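Local coordinates for endoglucanase (Mytilus edulis, PDB 1WC2), which hydrolyses internal beta-1,4-glucosidic linkages in cellulose, lichenin and cereal beta-glucans, and also has expansin activity, at residues Gln110-Gln115 against Asn123-Glu128; Gln2-Asn7 against Thr76-Tyr81; Gln54-Ser59 against Phe97-Leu102; Ser47-Ala52 against Arg166-Ser171. All coordinates share one frame; numbering follows the deposited sequence. Where two conformers were deposited one is given.

Interaction 1: Gln110-Gln115 against Asn123-Glu128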
# COMPACT_ATOMS: atom_id res chain seq x y z
N GLN A 110 -13.97 3.27 5.28
CA GLN A 110 -14.98 3.73 4.33
C GLN A 110 -14.65 5.04 3.60
O GLN A 110 -15.23 5.32 2.55
CB GLN A 110 -16.34 3.85 5.04
CG GLN A 110 -16.51 5.01 6.02
CD GLN A 110 -15.90 4.79 7.39
OE1 GLN A 110 -15.35 3.74 7.70
NE2 GLN A 110 -16.02 5.81 8.24
N ASP A 111 -13.75 5.85 4.16
CA ASP A 111 -13.37 7.10 3.51
C ASP A 111 -12.18 6.95 2.55
O ASP A 111 -11.96 7.83 1.72
CB ASP A 111 -13.02 8.17 4.56
CG ASP A 111 -14.09 8.34 5.65
OD1 ASP A 111 -15.30 8.29 5.34
OD2 ASP A 111 -13.76 8.54 6.83
N TRP A 112 -11.44 5.85 2.68
CA TRP A 112 -10.14 5.67 2.02
C TRP A 112 -10.08 4.53 0.98
O TRP A 112 -9.32 4.63 0.01
CB TRP A 112 -9.05 5.41 3.06
CG TRP A 112 -8.86 6.53 4.05
CD1 TRP A 112 -9.33 6.57 5.33
CD2 TRP A 112 -8.15 7.77 3.85
NE1 TRP A 112 -8.96 7.75 5.94
CE2 TRP A 112 -8.22 8.50 5.06
CE3 TRP A 112 -7.44 8.33 2.78
CZ2 TRP A 112 -7.63 9.76 5.22
CZ3 TRP A 112 -6.85 9.57 2.94
CH2 TRP A 112 -6.95 10.28 4.15
N CYS A 113 -10.82 3.44 1.20
CA CYS A 113 -10.68 2.21 0.41
C CYS A 113 -11.94 1.87 -0.36
O CYS A 113 -12.14 0.72 -0.79
CB CYS A 113 -10.24 1.06 1.33
SG CYS A 113 -8.57 1.39 1.96
N ASN A 114 -12.75 2.89 -0.60
CA ASN A 114 -14.09 2.78 -1.18
C ASN A 114 -14.17 3.07 -2.69
O ASN A 114 -15.26 3.33 -3.20
CB ASN A 114 -15.07 3.69 -0.41
CG ASN A 114 -14.74 5.17 -0.56
OD1 ASN A 114 -13.59 5.59 -0.36
ND2 ASN A 114 -15.76 5.97 -0.91
N GLN A 115 -13.06 3.00 -3.41
CA GLN A 115 -13.10 3.14 -4.87
C GLN A 115 -14.04 2.09 -5.46
O GLN A 115 -13.99 0.94 -5.07
CB GLN A 115 -11.71 2.95 -5.48
CG GLN A 115 -10.64 3.96 -5.06
CD GLN A 115 -9.95 3.69 -3.72
OE1 GLN A 115 -10.29 2.72 -3.01
NE2 GLN A 115 -8.98 4.54 -3.37
N ASN A 123 -11.59 7.41 -3.81
CA ASN A 123 -12.03 7.46 -2.42
C ASN A 123 -12.61 8.85 -2.09
O ASN A 123 -12.77 9.68 -2.99
CB ASN A 123 -10.92 7.00 -1.45
CG ASN A 123 -9.69 7.88 -1.44
OD1 ASN A 123 -9.72 9.05 -1.84
ND2 ASN A 123 -8.58 7.31 -0.94
N LYS A 124 -12.95 9.12 -0.83
CA LYS A 124 -13.63 10.38 -0.50
C LYS A 124 -12.72 11.61 -0.64
O LYS A 124 -13.22 12.73 -0.66
CB LYS A 124 -14.26 10.31 0.89
CG LYS A 124 -15.37 9.29 1.01
CD LYS A 124 -16.19 9.45 2.27
CE LYS A 124 -17.12 8.27 2.50
NZ LYS A 124 -17.84 8.31 3.80
N TYR A 125 -11.42 11.39 -0.79
CA TYR A 125 -10.46 12.46 -1.01
C TYR A 125 -9.98 12.55 -2.48
O TYR A 125 -9.13 13.37 -2.80
CB TYR A 125 -9.29 12.29 -0.05
CG TYR A 125 -9.68 12.51 1.40
CD1 TYR A 125 -9.85 11.45 2.26
CD2 TYR A 125 -9.91 13.80 1.91
CE1 TYR A 125 -10.20 11.65 3.60
CE2 TYR A 125 -10.26 14.00 3.26
CZ TYR A 125 -10.38 12.93 4.08
OH TYR A 125 -10.73 13.12 5.41
N GLY A 126 -10.54 11.70 -3.36
CA GLY A 126 -10.33 11.77 -4.80
C GLY A 126 -9.34 10.79 -5.41
O GLY A 126 -9.13 10.85 -6.62
N TYR A 127 -8.74 9.91 -4.63
CA TYR A 127 -7.64 9.07 -5.12
C TYR A 127 -8.11 7.72 -5.67
O TYR A 127 -8.91 7.04 -5.02
CB TYR A 127 -6.60 8.83 -4.01
CG TYR A 127 -5.98 10.12 -3.50
CD1 TYR A 127 -6.50 10.76 -2.38
CD2 TYR A 127 -4.92 10.71 -4.16
CE1 TYR A 127 -5.96 11.97 -1.93
CE2 TYR A 127 -4.37 11.92 -3.72
CZ TYR A 127 -4.89 12.54 -2.59
OH TYR A 127 -4.40 13.74 -2.12
N GLU A 128 -7.58 7.33 -6.84
CA GLU A 128 -7.99 6.05 -7.46
C GLU A 128 -7.36 4.83 -6.80
O GLU A 128 -7.82 3.72 -7.08
CB GLU A 128 -7.82 6.03 -9.01
CG GLU A 128 -6.40 6.00 -9.53
CD GLU A 128 -6.33 5.90 -11.07
OE1 GLU A 128 -7.31 5.51 -11.73
OE2 GLU A 128 -5.30 6.25 -11.65
O HOH W 1 -11.03 10.45 6.82

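Interaction 2: Gln2-Asn7 against Thr76-Tyr81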
# COMPACT_ATOMS: atom_id res chain seq x y z
N GLN A 2 -3.34 18.95 -0.42
CA GLN A 2 -3.37 18.07 -1.59
C GLN A 2 -2.78 18.79 -2.80
O GLN A 2 -3.31 19.81 -3.25
CB GLN A 2 -4.80 17.61 -1.89
CG GLN A 2 -5.42 16.77 -0.78
CD GLN A 2 -6.82 16.31 -1.15
OE1 GLN A 2 -7.80 17.02 -0.94
NE2 GLN A 2 -6.91 15.14 -1.74
N LYS A 3 -1.67 18.27 -3.32
CA LYS A 3 -1.05 18.82 -4.53
C LYS A 3 -1.57 18.14 -5.80
O LYS A 3 -1.44 18.70 -6.89
CB LYS A 3 0.47 18.71 -4.46
CG LYS A 3 1.07 19.53 -3.31
CD LYS A 3 2.58 19.36 -3.17
CE LYS A 3 3.35 20.03 -4.31
NZ LYS A 3 4.83 19.88 -4.12
N CYS A 4 -2.14 16.94 -5.67
CA CYS A 4 -2.80 16.27 -6.79
C CYS A 4 -4.17 16.91 -7.02
O CYS A 4 -4.79 17.40 -6.07
CB CYS A 4 -2.98 14.79 -6.50
SG CYS A 4 -1.44 13.90 -6.14
N SER A 5 -4.63 16.90 -8.27
CA SER A 5 -5.89 17.54 -8.65
C SER A 5 -6.59 16.73 -9.73
O SER A 5 -5.98 15.88 -10.39
CB SER A 5 -5.67 18.97 -9.13
OG SER A 5 -4.85 19.01 -10.27
N GLY A 6 -7.87 17.02 -9.92
CA GLY A 6 -8.69 16.33 -10.88
C GLY A 6 -9.38 15.10 -10.30
O GLY A 6 -9.21 14.77 -9.12
N ASN A 7 -10.16 14.44 -11.14
CA ASN A 7 -10.92 13.26 -10.75
C ASN A 7 -10.62 12.13 -11.74
O ASN A 7 -11.01 12.23 -12.93
CB ASN A 7 -12.42 13.57 -10.76
CG ASN A 7 -13.27 12.36 -10.44
OD1 ASN A 7 -12.83 11.43 -9.77
ND2 ASN A 7 -14.51 12.38 -10.92
N THR A 76 6.25 7.65 -4.69
CA THR A 76 7.06 8.87 -4.67
C THR A 76 6.24 9.99 -4.03
O THR A 76 5.11 10.24 -4.44
CB THR A 76 7.47 9.24 -6.11
OG1 THR A 76 8.25 8.17 -6.67
CG2 THR A 76 8.36 10.49 -6.11
N THR A 77 6.80 10.67 -3.03
CA THR A 77 6.05 11.73 -2.35
C THR A 77 5.88 12.94 -3.25
O THR A 77 6.81 13.33 -3.98
CB THR A 77 6.73 12.15 -1.03
OG1 THR A 77 8.05 12.63 -1.32
CG2 THR A 77 6.85 10.97 -0.07
N THR A 78 4.70 13.54 -3.22
CA THR A 78 4.46 14.80 -3.92
C THR A 78 4.90 16.02 -3.11
O THR A 78 5.07 17.10 -3.67
CB THR A 78 2.97 14.99 -4.23
OG1 THR A 78 2.25 15.10 -2.99
CG2 THR A 78 2.38 13.82 -5.03
N GLY A 79 5.06 15.84 -1.80
CA GLY A 79 5.21 16.93 -0.86
C GLY A 79 3.92 17.26 -0.11
O GLY A 79 3.97 17.97 0.90
N GLY A 80 2.78 16.77 -0.60
CA GLY A 80 1.48 17.03 0.02
C GLY A 80 1.00 15.95 0.96
O GLY A 80 1.69 14.96 1.22
N TYR A 81 -0.21 16.15 1.46
CA TYR A 81 -0.86 15.27 2.43
C TYR A 81 -2.31 15.75 2.56
O TYR A 81 -2.63 16.89 2.23
CB TYR A 81 -0.13 15.31 3.79
CG TYR A 81 -0.07 16.68 4.44
CD1 TYR A 81 -1.04 17.08 5.36
CD2 TYR A 81 0.94 17.58 4.13
CE1 TYR A 81 -1.01 18.34 5.96
CE2 TYR A 81 0.98 18.86 4.73
CZ TYR A 81 0.01 19.21 5.64
OH TYR A 81 0.04 20.45 6.24

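Interaction 3: Gln54-Ser59 against Phe97-Leu102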
# COMPACT_ATOMS: atom_id res chain seq x y z
N GLN A 54 -9.66 -2.32 -1.71
CA GLN A 54 -10.31 -3.54 -2.22
C GLN A 54 -10.26 -3.72 -3.73
O GLN A 54 -9.86 -4.78 -4.21
CB GLN A 54 -11.78 -3.59 -1.75
CG GLN A 54 -12.61 -4.74 -2.39
CD GLN A 54 -12.20 -6.14 -1.92
OE1 GLN A 54 -12.53 -6.54 -0.80
NE2 GLN A 54 -11.49 -6.90 -2.77
N MET A 55 -10.72 -2.74 -4.50
CA MET A 55 -10.83 -2.98 -5.94
C MET A 55 -9.46 -3.12 -6.62
O MET A 55 -9.35 -3.81 -7.65
CB MET A 55 -11.65 -1.88 -6.62
CG MET A 55 -13.14 -2.07 -6.50
SD MET A 55 -13.68 -3.50 -7.47
CE MET A 55 -13.31 -3.18 -8.92
N TYR A 56 -8.42 -2.52 -6.06
CA TYR A 56 -7.06 -2.78 -6.53
C TYR A 56 -6.52 -4.14 -6.07
O TYR A 56 -5.88 -4.87 -6.84
CB TYR A 56 -6.07 -1.65 -6.15
CG TYR A 56 -4.80 -1.78 -6.98
CD1 TYR A 56 -4.76 -1.32 -8.30
CD2 TYR A 56 -3.67 -2.45 -6.50
CE1 TYR A 56 -3.65 -1.50 -9.10
CE2 TYR A 56 -2.53 -2.63 -7.31
CZ TYR A 56 -2.54 -2.15 -8.61
OH TYR A 56 -1.45 -2.33 -9.45
N PHE A 57 -6.78 -4.50 -4.82
CA PHE A 57 -6.42 -5.83 -4.32
C PHE A 57 -6.95 -6.93 -5.26
O PHE A 57 -6.23 -7.86 -5.65
CB PHE A 57 -6.97 -6.00 -2.89
CG PHE A 57 -6.68 -7.34 -2.27
CD1 PHE A 57 -5.46 -7.59 -1.65
CD2 PHE A 57 -7.62 -8.36 -2.31
CE1 PHE A 57 -5.20 -8.84 -1.08
CE2 PHE A 57 -7.36 -9.60 -1.74
CZ PHE A 57 -6.16 -9.85 -1.13
N ASP A 58 -8.22 -6.79 -5.62
CA ASP A 58 -8.89 -7.72 -6.52
C ASP A 58 -10.18 -7.09 -7.06
O ASP A 58 -11.10 -6.80 -6.30
CB ASP A 58 -9.26 -9.03 -5.82
CG ASP A 58 -9.62 -10.10 -6.81
OD1 ASP A 58 -10.84 -10.27 -7.08
OD2 ASP A 58 -8.71 -10.74 -7.39
N SER A 59 -10.25 -6.92 -8.38
CA SER A 59 -11.39 -6.25 -9.01
C SER A 59 -12.67 -7.09 -8.94
O SER A 59 -13.77 -6.54 -9.06
CB SER A 59 -11.08 -5.90 -10.46
OG SER A 59 -10.99 -7.07 -11.23
N PHE A 97 6.79 -0.84 -1.78
CA PHE A 97 6.00 -1.63 -0.85
C PHE A 97 5.41 -2.84 -1.57
O PHE A 97 4.84 -2.71 -2.65
CB PHE A 97 4.86 -0.78 -0.25
CG PHE A 97 5.36 0.41 0.53
CD1 PHE A 97 5.77 1.57 -0.13
CD2 PHE A 97 5.44 0.38 1.91
CE1 PHE A 97 6.27 2.65 0.57
CE2 PHE A 97 5.94 1.48 2.62
CZ PHE A 97 6.35 2.61 1.94
N MET A 98 5.51 -4.02 -0.96
CA MET A 98 4.82 -5.21 -1.47
C MET A 98 3.41 -5.28 -0.89
O MET A 98 3.23 -5.17 0.33
CB MET A 98 5.58 -6.48 -1.09
CG MET A 98 4.89 -7.75 -1.59
SD MET A 98 5.80 -9.28 -1.20
CE MET A 98 7.12 -9.19 -2.47
N ILE A 99 2.42 -5.52 -1.76
CA ILE A 99 1.05 -5.75 -1.30
C ILE A 99 0.97 -7.15 -0.67
O ILE A 99 1.18 -8.16 -1.35
CB ILE A 99 0.03 -5.61 -2.47
CG1 ILE A 99 0.01 -4.16 -2.98
CG2 ILE A 99 -1.35 -6.08 -2.03
CD1 ILE A 99 -0.75 -3.98 -4.30
N THR A 100 0.69 -7.19 0.63
CA THR A 100 0.53 -8.45 1.35
C THR A 100 -0.85 -8.60 1.98
O THR A 100 -1.13 -9.63 2.59
CB THR A 100 1.59 -8.61 2.48
OG1 THR A 100 1.44 -7.52 3.41
CG2 THR A 100 3.02 -8.59 1.91
N ASN A 101 -1.71 -7.59 1.87
CA ASN A 101 -2.99 -7.62 2.57
C ASN A 101 -4.00 -6.75 1.83
O ASN A 101 -3.67 -6.04 0.87
CB ASN A 101 -2.76 -7.18 4.04
CG ASN A 101 -3.84 -7.67 5.02
OD1 ASN A 101 -4.78 -8.37 4.67
ND2 ASN A 101 -3.66 -7.33 6.29
N LEU A 102 -5.25 -6.85 2.29
CA LEU A 102 -6.40 -6.12 1.78
C LEU A 102 -6.80 -5.01 2.76
O LEU A 102 -6.84 -5.24 3.98
CB LEU A 102 -7.57 -7.11 1.65
CG LEU A 102 -8.97 -6.52 1.50
CD1 LEU A 102 -9.13 -5.75 0.20
CD2 LEU A 102 -10.02 -7.60 1.61

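Interaction 4: Ser47-Ala52 against Arg166-Ser171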
# COMPACT_ATOMS: atom_id res chain seq x y z
N SER A 47 9.12 -5.11 7.36
CA SER A 47 9.24 -4.85 5.91
C SER A 47 8.37 -3.69 5.44
O SER A 47 7.47 -3.25 6.16
CB SER A 47 8.84 -6.10 5.13
OG SER A 47 9.82 -7.11 5.26
N PHE A 48 8.68 -3.20 4.24
CA PHE A 48 7.83 -2.26 3.52
C PHE A 48 6.75 -3.08 2.80
O PHE A 48 6.94 -3.58 1.68
CB PHE A 48 8.66 -1.40 2.55
CG PHE A 48 9.51 -0.33 3.22
CD1 PHE A 48 10.81 -0.09 2.79
CD2 PHE A 48 8.99 0.49 4.23
CE1 PHE A 48 11.59 0.91 3.38
CE2 PHE A 48 9.77 1.49 4.81
CZ PHE A 48 11.07 1.70 4.37
N VAL A 49 5.63 -3.25 3.50
CA VAL A 49 4.46 -3.96 3.00
C VAL A 49 3.21 -3.11 3.20
O VAL A 49 3.20 -2.18 4.00
CB VAL A 49 4.31 -5.36 3.68
CG1 VAL A 49 5.50 -6.26 3.30
CG2 VAL A 49 4.14 -5.26 5.20
N ALA A 50 2.17 -3.46 2.45
CA ALA A 50 0.97 -2.65 2.38
C ALA A 50 -0.30 -3.49 2.26
O ALA A 50 -0.28 -4.61 1.75
CB ALA A 50 1.04 -1.71 1.20
N ALA A 51 -1.40 -2.91 2.70
CA ALA A 51 -2.74 -3.39 2.42
C ALA A 51 -3.33 -2.50 1.32
O ALA A 51 -3.40 -1.28 1.48
CB ALA A 51 -3.61 -3.35 3.68
N ALA A 52 -3.75 -3.10 0.21
CA ALA A 52 -4.32 -2.34 -0.91
C ALA A 52 -5.84 -2.23 -0.81
O ALA A 52 -6.52 -3.19 -0.47
CB ALA A 52 -3.95 -2.99 -2.24
N ARG A 166 14.31 -3.98 3.22
CA ARG A 166 12.97 -3.95 3.80
C ARG A 166 11.88 -4.19 2.76
O ARG A 166 10.82 -4.64 3.12
CB ARG A 166 12.72 -2.64 4.56
CG ARG A 166 13.52 -2.53 5.85
CD ARG A 166 13.42 -1.18 6.54
NE ARG A 166 13.98 -0.11 5.72
CZ ARG A 166 14.04 1.17 6.10
NH1 ARG A 166 13.62 1.55 7.29
NH2 ARG A 166 14.57 2.07 5.27
N THR A 167 12.12 -3.86 1.49
CA THR A 167 11.17 -4.25 0.43
C THR A 167 11.34 -5.74 0.19
O THR A 167 12.44 -6.15 -0.22
CB THR A 167 11.48 -3.49 -0.87
OG1 THR A 167 11.29 -2.08 -0.69
CG2 THR A 167 10.53 -3.91 -2.00
N PRO A 168 10.33 -6.58 0.43
CA PRO A 168 10.50 -8.02 0.21
C PRO A 168 10.82 -8.40 -1.23
O PRO A 168 10.35 -7.76 -2.17
CB PRO A 168 9.15 -8.60 0.64
CG PRO A 168 8.60 -7.59 1.57
CD PRO A 168 8.99 -6.28 0.94
N SER A 169 11.61 -9.45 -1.39
CA SER A 169 11.91 -10.04 -2.69
C SER A 169 10.79 -10.95 -3.20
O SER A 169 9.91 -11.38 -2.44
CB SER A 169 13.20 -10.86 -2.59
OG SER A 169 12.97 -11.97 -1.75
N ASN A 170 10.82 -11.26 -4.48
CA ASN A 170 9.91 -12.26 -5.04
C ASN A 170 10.05 -13.62 -4.35
O ASN A 170 9.05 -14.31 -4.14
CB ASN A 170 10.09 -12.38 -6.55
CG ASN A 170 9.65 -11.12 -7.30
OD1 ASN A 170 8.60 -10.53 -7.00
ND2 ASN A 170 10.45 -10.69 -8.27
N SER A 171 11.27 -14.01 -4.00
CA SER A 171 11.51 -15.25 -3.25
C SER A 171 10.73 -15.27 -1.93
O SER A 171 10.16 -16.28 -1.55
CB SER A 171 13.00 -15.42 -2.96
OG SER A 171 13.23 -16.51 -2.08

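Interaction 1: Gln110-Gln115 against Asn123-Glu128
Both polar ends of the N123 side chain are engaged. Its amide nitrogen ND2 gives a hydrogen bond of 2.9 Å to W112 O, lying almost in the amide's own plane and nearly straight (160°), and a further one to S18 OG. OD1 meanwhile accepts from Y125 N and Y127 N, which come from opposite faces of its carbonyl plane. CG is wedged between backbone N and carbonyl carbon (chi1 64°), a turn that keeps OD1 over the bend of its own segment. Alongside, Q115 NE2 donates a hydrogen bond to Y127 O at 3.0 Å, from the face opposite N123 N. K124 N bonds to D111 O at 3.0 Å. An alanine in place of N123 would probably leave W112 O without this donor and Y125 N and Y127 N without their shared acceptor, the turn then held by its backbone bonds alone.

The charged contact lies further out. The extended K124 chain passes D111, and its NZ, less surely placed, forms a 3.0 Å salt bridge to D111 OD1.

The aromatic contact is an offset stack. Y125 lies over one face of the six-membered ring of W112, centroids 4.6 Å apart and planes at 30°, with Y125 CE1 3.6 Å from W112 CH2. A water at the edge of the Y125 ring bonds to its OH and, weakly, to D111 OD2.

The bend itself is a type I beta turn from N123 to G126, opened by an Asx turn at N123, in the long loop leading to strand 129-134, which carries the probable proton donor D132.

Interaction 2: Gln2-Asn7 against Thr76-Tyr81
K3 NZ is gripped by several groups: it donates to T78 O at 2.8 Å, forms a salt bridge with E91, and has a weak hydrogen bond to Y11 OH. It meets the T78 carbonyl close to head-on, the C=O...N angle being 158°. That carbonyl stands at the start of an ST turn, in which T78 OG1 accepts from G80 N at 3.0 Å as the chain rounds the corner from strand 72-78 to the short strand 80-81.

The lysine reaches this corner by running straight as far as CD and then bending (chi3 71°), which lays its aliphatic part alongside the turn, CD 3.7 Å from G80 N. The two glycines fit this close approach. A side chain at G80 would point at the backbone of K3, and one at G79 would crowd K3 NZ and, at the backbone angles found there, also jam against T78 O, which by itself calls for glycine.

E149 of strand 148-155 ties both segments together, its OE1 accepting from K3 N and T78 OG1 and its OE2 from C4 N. The N-terminal loop is thus fastened to the end of strand 72-78, where the chain turns its corner, through backbone and side chain alike, away from the probable catalytic residues. Beside these polar links lies one apolar touch: C4 SG, bonded to C16 in a disulfide, rests 4.0 Å from the methyl CG2 of T78.

Interaction 3: Gln54-Ser59 against Phe97-Leu102
The F57 ring lies flat beneath L102. CB of L102 stands 3.8 Å from the ring centroid and only 6° off its normal, a CH-pi contact made squarely over the face, while the two side chains cross at about a right angle. F57 owes this position to its first torsion (chi1 179°), which carries CG opposite the backbone N and swings the ring from helix 54-57 toward the corner at N101. The leucine then reaches back over the helix: its CD1 lies 3.8 Å from F57 CB and 3.5 Å from Q54 CA. The bent side chain of Q54 brings OE1 against both leucine methyls, 3.6 Å from CD1, while its NE2 is bound to K62 O.

Y56 presents a different aspect. I99 CD1 touches the ring in its plane, at the edge, 3.7 Å from CE2, and the Y56 hydroxyl is anchored by Q71. I99 CG2 turns instead to F57, at a looser 4.4 Å from CD1, so the two branches of one isoleucine serve two rings. A serine in place of F57 would probably open a gap under L102 and leave I99 CG2 without its aromatic neighbour.

No hydrogen bond joins the two segments, and the contact is built from dispersion and CH-pi packing. N101 OD1 takes hydrogen bonds from L102 N, well above its carbonyl plane, and from A29 N. The N101 side chain is about 4 Å from that of D24, the probable nucleophile, so this apolar packing lies directly behind a corner of the double-psi barrel that probably borders the active site.

Interaction 4: Ser47-Ala52 against Arg166-Ser171
With chi1 near -70° in both F48 and R166, the two side chains leave beside their own backbone N, and a bend at chi3 of R166 (-64°) folds the guanidinium across the end of the phenyl ring. F48 CZ sits over the centre of the guanidinium, 3.5 Å from R166 CZ. The two planes are 48° apart, so the groups meet obliquely and not as a parallel stack. Nearer the backbone, R166 CD lies over one face of the ring, and CB packs 3.6 Å from F48 CD1. T167 OG1 approaches the ring's edge.

The backbones are joined by F48 N, which donates to R166 O at 2.8 Å from above the carbonyl plane. Next to this bond, P168 CG rests 3.8 Å from V49 CG1 and also touches S47 CB, seating the proline on the start of strand 49-53.

R166 thus uses its flat face and aliphatic chain to cover a buried aromatic, while its NH2 forms a salt bridge with D164. That pairing probably offsets the positive charge and fixes the rotation of the guanidinium. Between the two segments one backbone bond is joined by apolar and ring packing, and T167 OG1 adds a bond to T96 O of strand 94-100.

How the interactions relate
Interactions 3 and 4 are buried contacts and share the heart of the barrel: strands 94-100 and 49-53 are neighbours in its sheet, with A50 bonded through its backbone to M98 and T100. Both rely largely on apolar and aromatic packing, although interaction 4 adds a partly exposed arginine. Interactions 1 and 2 lie further from the centre, are only partly buried, and depend more on hydrogen bonds and lysine charges. They are joined directly, since Q2 NE2 donates to Y125 O and pairs with Y127 OH. Interaction 2 still reaches the common sheet through strand 72-78, whereas interaction 1 joins two parts of one loop.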